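Local coordinates for beta-lactamase (Nostoc sp., PDB 6NHS), which probably hydrolyses beta-lactam antibiotics as a class D serine beta-lactamase, through an acyl-enzyme intermediate, at residues L24-I37 against D241-A255. Sequence-based numbering, arbitrary orientation.
With EDO (1,2-ethanediol), chain E.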
# COMPACT_ATOMS: atom_id res chain seq x y z
N LEU A 24 -22.05 -1.57 -1.58
CA LEU A 24 -20.70 -1.59 -2.12
C LEU A 24 -20.34 -2.95 -2.72
O LEU A 24 -19.36 -3.04 -3.47
CB LEU A 24 -19.68 -1.23 -1.04
CG LEU A 24 -19.69 0.22 -0.56
CD1 LEU A 24 -18.52 0.49 0.38
CD2 LEU A 24 -19.68 1.20 -1.75
N GLY A 25 -21.10 -3.99 -2.41
CA GLY A 25 -20.87 -5.27 -3.06
C GLY A 25 -21.29 -5.32 -4.52
O GLY A 25 -20.93 -6.27 -5.22
N ARG A 26 -22.03 -4.31 -4.98
CA ARG A 26 -22.54 -4.34 -6.35
C ARG A 26 -21.40 -4.34 -7.36
O ARG A 26 -21.42 -5.11 -8.32
CB ARG A 26 -23.48 -3.15 -6.57
CG ARG A 26 -24.04 -3.09 -7.98
CD ARG A 26 -24.85 -1.83 -8.21
NE ARG A 26 -24.87 -1.50 -9.63
CZ ARG A 26 -25.78 -0.72 -10.21
NH1 ARG A 26 -26.76 -0.19 -9.49
NH2 ARG A 26 -25.71 -0.47 -11.51
N SER A 27 -20.40 -3.48 -7.16
CA SER A 27 -19.29 -3.40 -8.10
C SER A 27 -18.54 -4.72 -8.19
O SER A 27 -18.11 -5.13 -9.27
CB SER A 27 -18.34 -2.28 -7.69
OG SER A 27 -19.05 -1.12 -7.31
N PHE A 28 -18.39 -5.42 -7.06
CA PHE A 28 -17.67 -6.68 -7.05
C PHE A 28 -18.35 -7.72 -7.92
O PHE A 28 -17.71 -8.39 -8.74
CB PHE A 28 -17.53 -7.19 -5.61
CG PHE A 28 -16.54 -6.41 -4.78
CD1 PHE A 28 -16.88 -5.17 -4.26
CD2 PHE A 28 -15.27 -6.91 -4.55
CE1 PHE A 28 -15.97 -4.45 -3.50
CE2 PHE A 28 -14.35 -6.19 -3.80
CZ PHE A 28 -14.70 -4.95 -3.28
N ASN A 29 -19.67 -7.85 -7.78
CA ASN A 29 -20.38 -8.88 -8.54
C ASN A 29 -20.49 -8.52 -10.01
O ASN A 29 -20.50 -9.42 -10.86
CB ASN A 29 -21.76 -9.11 -7.92
CG ASN A 29 -21.67 -9.59 -6.48
OD1 ASN A 29 -20.84 -10.43 -6.14
ND2 ASN A 29 -22.53 -9.03 -5.63
N GLN A 30 -20.56 -7.22 -10.34
CA GLN A 30 -20.58 -6.81 -11.74
C GLN A 30 -19.29 -7.22 -12.44
O GLN A 30 -19.31 -7.74 -13.56
CB GLN A 30 -20.78 -5.30 -11.84
CG GLN A 30 -22.10 -4.79 -11.26
CD GLN A 30 -23.17 -4.59 -12.30
OE1 GLN A 30 -22.87 -4.39 -13.48
NE2 GLN A 30 -24.43 -4.65 -11.88
N LEU A 31 -18.15 -7.00 -11.79
CA LEU A 31 -16.85 -7.36 -12.34
C LEU A 31 -16.50 -8.82 -12.12
O LEU A 31 -15.43 -9.26 -12.57
CB LEU A 31 -15.77 -6.46 -11.75
CG LEU A 31 -16.02 -4.98 -12.01
CD1 LEU A 31 -15.03 -4.12 -11.26
CD2 LEU A 31 -15.96 -4.67 -13.50
N GLY A 32 -17.35 -9.58 -11.44
CA GLY A 32 -17.11 -11.00 -11.25
C GLY A 32 -15.90 -11.33 -10.40
O GLY A 32 -15.24 -12.34 -10.64
N ILE A 33 -15.60 -10.50 -9.40
CA ILE A 33 -14.45 -10.74 -8.54
C ILE A 33 -14.92 -10.93 -7.10
O ILE A 33 -15.94 -10.37 -6.68
CB ILE A 33 -13.41 -9.60 -8.62
CG1 ILE A 33 -13.83 -8.42 -7.76
CG2 ILE A 33 -13.22 -9.14 -10.07
CD1 ILE A 33 -12.85 -7.29 -7.78
N LYS A 34 -14.18 -11.74 -6.36
CA LYS A 34 -14.40 -11.95 -4.94
C LYS A 34 -13.43 -11.08 -4.16
O LYS A 34 -12.24 -11.03 -4.49
CB LYS A 34 -14.22 -13.42 -4.57
CG LYS A 34 -15.16 -14.36 -5.30
CD LYS A 34 -15.03 -15.78 -4.77
CE LYS A 34 -16.01 -16.72 -5.46
NZ LYS A 34 -15.90 -18.11 -4.93
N GLY A 35 -13.93 -10.39 -3.14
CA GLY A 35 -13.04 -9.57 -2.33
C GLY A 35 -13.80 -8.72 -1.35
O GLY A 35 -14.94 -9.02 -0.98
N SER A 36 -13.15 -7.63 -0.93
CA SER A 36 -13.69 -6.77 0.11
C SER A 36 -13.20 -5.35 -0.10
O SER A 36 -12.23 -5.11 -0.84
CB SER A 36 -13.28 -7.26 1.50
OG SER A 36 -11.87 -7.26 1.63
N ILE A 37 -13.86 -4.42 0.57
CA ILE A 37 -13.36 -3.05 0.64
C ILE A 37 -13.79 -2.47 1.98
O ILE A 37 -14.86 -2.79 2.51
CB ILE A 37 -13.85 -2.18 -0.54
CG1 ILE A 37 -13.13 -0.83 -0.53
CG2 ILE A 37 -15.36 -1.98 -0.50
CD1 ILE A 37 -13.38 0.03 -1.77
N ASP A 241 -8.41 -9.83 -13.68
CA ASP A 241 -8.80 -9.49 -12.31
C ASP A 241 -7.95 -8.36 -11.74
O ASP A 241 -8.42 -7.62 -10.87
CB ASP A 241 -8.70 -10.72 -11.41
CG ASP A 241 -9.70 -11.80 -11.77
OD1 ASP A 241 -10.72 -11.47 -12.42
OD2 ASP A 241 -9.47 -12.97 -11.40
N ALA A 242 -6.70 -8.23 -12.19
CA ALA A 242 -5.80 -7.25 -11.60
C ALA A 242 -6.31 -5.82 -11.79
O ALA A 242 -6.20 -4.99 -10.89
CB ALA A 242 -4.40 -7.40 -12.19
N ALA A 243 -6.87 -5.53 -12.97
CA ALA A 243 -7.41 -4.19 -13.22
C ALA A 243 -8.58 -3.87 -12.29
O ALA A 243 -8.87 -2.69 -12.07
CB ALA A 243 -7.84 -4.06 -14.68
N ALA A 244 -9.24 -4.89 -11.74
CA ALA A 244 -10.38 -4.63 -10.87
C ALA A 244 -9.95 -4.04 -9.52
O ALA A 244 -10.80 -3.49 -8.82
CB ALA A 244 -11.17 -5.92 -10.65
N ARG A 245 -8.67 -4.15 -9.16
CA ARG A 245 -8.20 -3.59 -7.89
C ARG A 245 -8.56 -2.11 -7.77
O ARG A 245 -9.15 -1.68 -6.78
CB ARG A 245 -6.68 -3.76 -7.78
CG ARG A 245 -6.21 -5.18 -7.55
CD ARG A 245 -4.70 -5.24 -7.58
NE ARG A 245 -4.17 -4.86 -8.90
CZ ARG A 245 -2.88 -4.77 -9.18
NH1 ARG A 245 -2.48 -4.42 -10.40
NH2 ARG A 245 -1.98 -5.04 -8.24
N ILE A 246 -8.21 -1.32 -8.79
CA ILE A 246 -8.49 0.10 -8.76
C ILE A 246 -9.94 0.38 -9.15
O ILE A 246 -10.59 1.26 -8.58
CB ILE A 246 -7.49 0.85 -9.65
CG1 ILE A 246 -6.10 0.82 -9.00
CG2 ILE A 246 -7.94 2.27 -9.94
CD1 ILE A 246 -5.01 1.39 -9.83
N GLU A 247 -10.47 -0.39 -10.10
CA GLU A 247 -11.82 -0.12 -10.61
C GLU A 247 -12.88 -0.31 -9.52
O GLU A 247 -13.82 0.49 -9.44
CB GLU A 247 -12.11 -1.01 -11.82
CG GLU A 247 -13.45 -0.75 -12.50
CD GLU A 247 -13.58 0.67 -13.04
OE1 GLU A 247 -12.55 1.33 -13.27
OE2 GLU A 247 -14.72 1.13 -13.22
N VAL A 248 -12.76 -1.34 -8.69
CA VAL A 248 -13.78 -1.49 -7.64
C VAL A 248 -13.63 -0.39 -6.61
O VAL A 248 -14.63 0.06 -6.03
CB VAL A 248 -13.74 -2.88 -6.97
CG1 VAL A 248 -13.96 -3.97 -7.97
CG2 VAL A 248 -12.45 -3.10 -6.20
N THR A 249 -12.40 0.06 -6.35
CA THR A 249 -12.20 1.20 -5.47
C THR A 249 -12.87 2.44 -6.05
O THR A 249 -13.60 3.16 -5.35
CB THR A 249 -10.71 1.44 -5.25
OG1 THR A 249 -10.08 0.23 -4.82
CG2 THR A 249 -10.49 2.50 -4.18
N ARG A 250 -12.65 2.70 -7.35
CA ARG A 250 -13.29 3.83 -8.02
C ARG A 250 -14.80 3.76 -7.91
O ARG A 250 -15.46 4.74 -7.52
CB ARG A 250 -12.91 3.86 -9.51
CG ARG A 250 -11.49 4.18 -9.81
CD ARG A 250 -11.33 4.47 -11.30
NE ARG A 250 -9.98 4.92 -11.58
CZ ARG A 250 -9.59 6.18 -11.44
NH1 ARG A 250 -8.33 6.50 -11.69
NH2 ARG A 250 -10.46 7.10 -11.06
N ARG A 251 -15.38 2.62 -8.27
CA ARG A 251 -16.84 2.49 -8.25
C ARG A 251 -17.39 2.62 -6.84
O ARG A 251 -18.48 3.15 -6.64
CB ARG A 251 -17.25 1.16 -8.88
CG ARG A 251 -16.79 1.03 -10.33
CD ARG A 251 -17.41 -0.19 -10.99
NE ARG A 251 -16.94 -0.35 -12.36
CZ ARG A 251 -17.50 -1.15 -13.26
NH1 ARG A 251 -18.58 -1.85 -12.94
NH2 ARG A 251 -17.00 -1.24 -14.48
N SER A 252 -16.64 2.14 -5.84
CA SER A 252 -17.09 2.26 -4.46
C SER A 252 -17.13 3.71 -4.02
O SER A 252 -18.13 4.18 -3.46
CB SER A 252 -16.18 1.44 -3.54
OG SER A 252 -16.14 0.08 -3.93
N LEU A 253 -16.05 4.46 -4.28
CA LEU A 253 -16.00 5.87 -3.91
C LEU A 253 -17.08 6.67 -4.62
O LEU A 253 -17.71 7.55 -4.01
CB LEU A 253 -14.62 6.44 -4.22
CG LEU A 253 -13.47 5.86 -3.39
CD1 LEU A 253 -12.12 6.35 -3.92
CD2 LEU A 253 -13.62 6.21 -1.92
N LYS A 254 -17.33 6.39 -5.90
CA LYS A 254 -18.38 7.11 -6.62
C LYS A 254 -19.76 6.75 -6.07
O LYS A 254 -20.65 7.61 -6.02
CB LYS A 254 -18.30 6.82 -8.11
CG LYS A 254 -17.20 7.61 -8.81
CD LYS A 254 -17.35 7.57 -10.32
CE LYS A 254 -16.73 6.31 -10.91
NZ LYS A 254 -15.82 6.66 -12.05
N ALA A 255 -19.95 5.50 -5.64
CA ALA A 255 -21.21 5.11 -5.01
C ALA A 255 -21.48 5.91 -3.74
O ALA A 255 -22.64 6.06 -3.35
CB ALA A 255 -21.21 3.62 -4.69
C1 EDO E . 1.67 -4.68 -8.20
O1 EDO E . 1.08 -3.46 -7.75
C2 EDO E . 0.99 -5.09 -9.50
O2 EDO E . 0.60 -3.92 -10.23
O HOH W 1 -18.53 -0.99 -4.78
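Val-248, on the helix 241-255, meets Leu-31, Ile-33 and Phe-28 through its two methyls. Its CB sits over one face of the Phe-28 ring. From there CG1, beside the backbone N (chi1 -59°), runs into Leu-31 CD1 at 3.5 Å, a tight fit, and meets Ile-33 CD1 tip to tip, while CG2 turns to Phe-28 CZ at 4.1 Å. Ile-33 CD1 also rests on Ala-244 CB, 3.6 Å away. The other methyl of Leu-31, CD2, lies over a face of the Arg-251 guanidinium, offset toward its rim; the salt bridge from Arg-251 NE to Glu-247 OE2 (2.8 Å), nearly straight and in the guanidinium plane, steadies that group. No direct hydrogen bond joins the segments, but a water donates to Leu-24 O and Ser-252 OG and also bonds Ser-27 OG. Ser-252 OG in turn donates to Val-248 O at 2.6 Å, and Ile-37 CD1 packs against the same hydroxyl. A Schellman motif with Gly-32 as C-prime residue ends helix 25-30, and the chain enters strand 35-41, beside strand 226-236. N- and C-terminal helices packed together on one face of a central antiparallel sheet are characteristic of the serine beta-lactamase/penicillin-binding-protein fold.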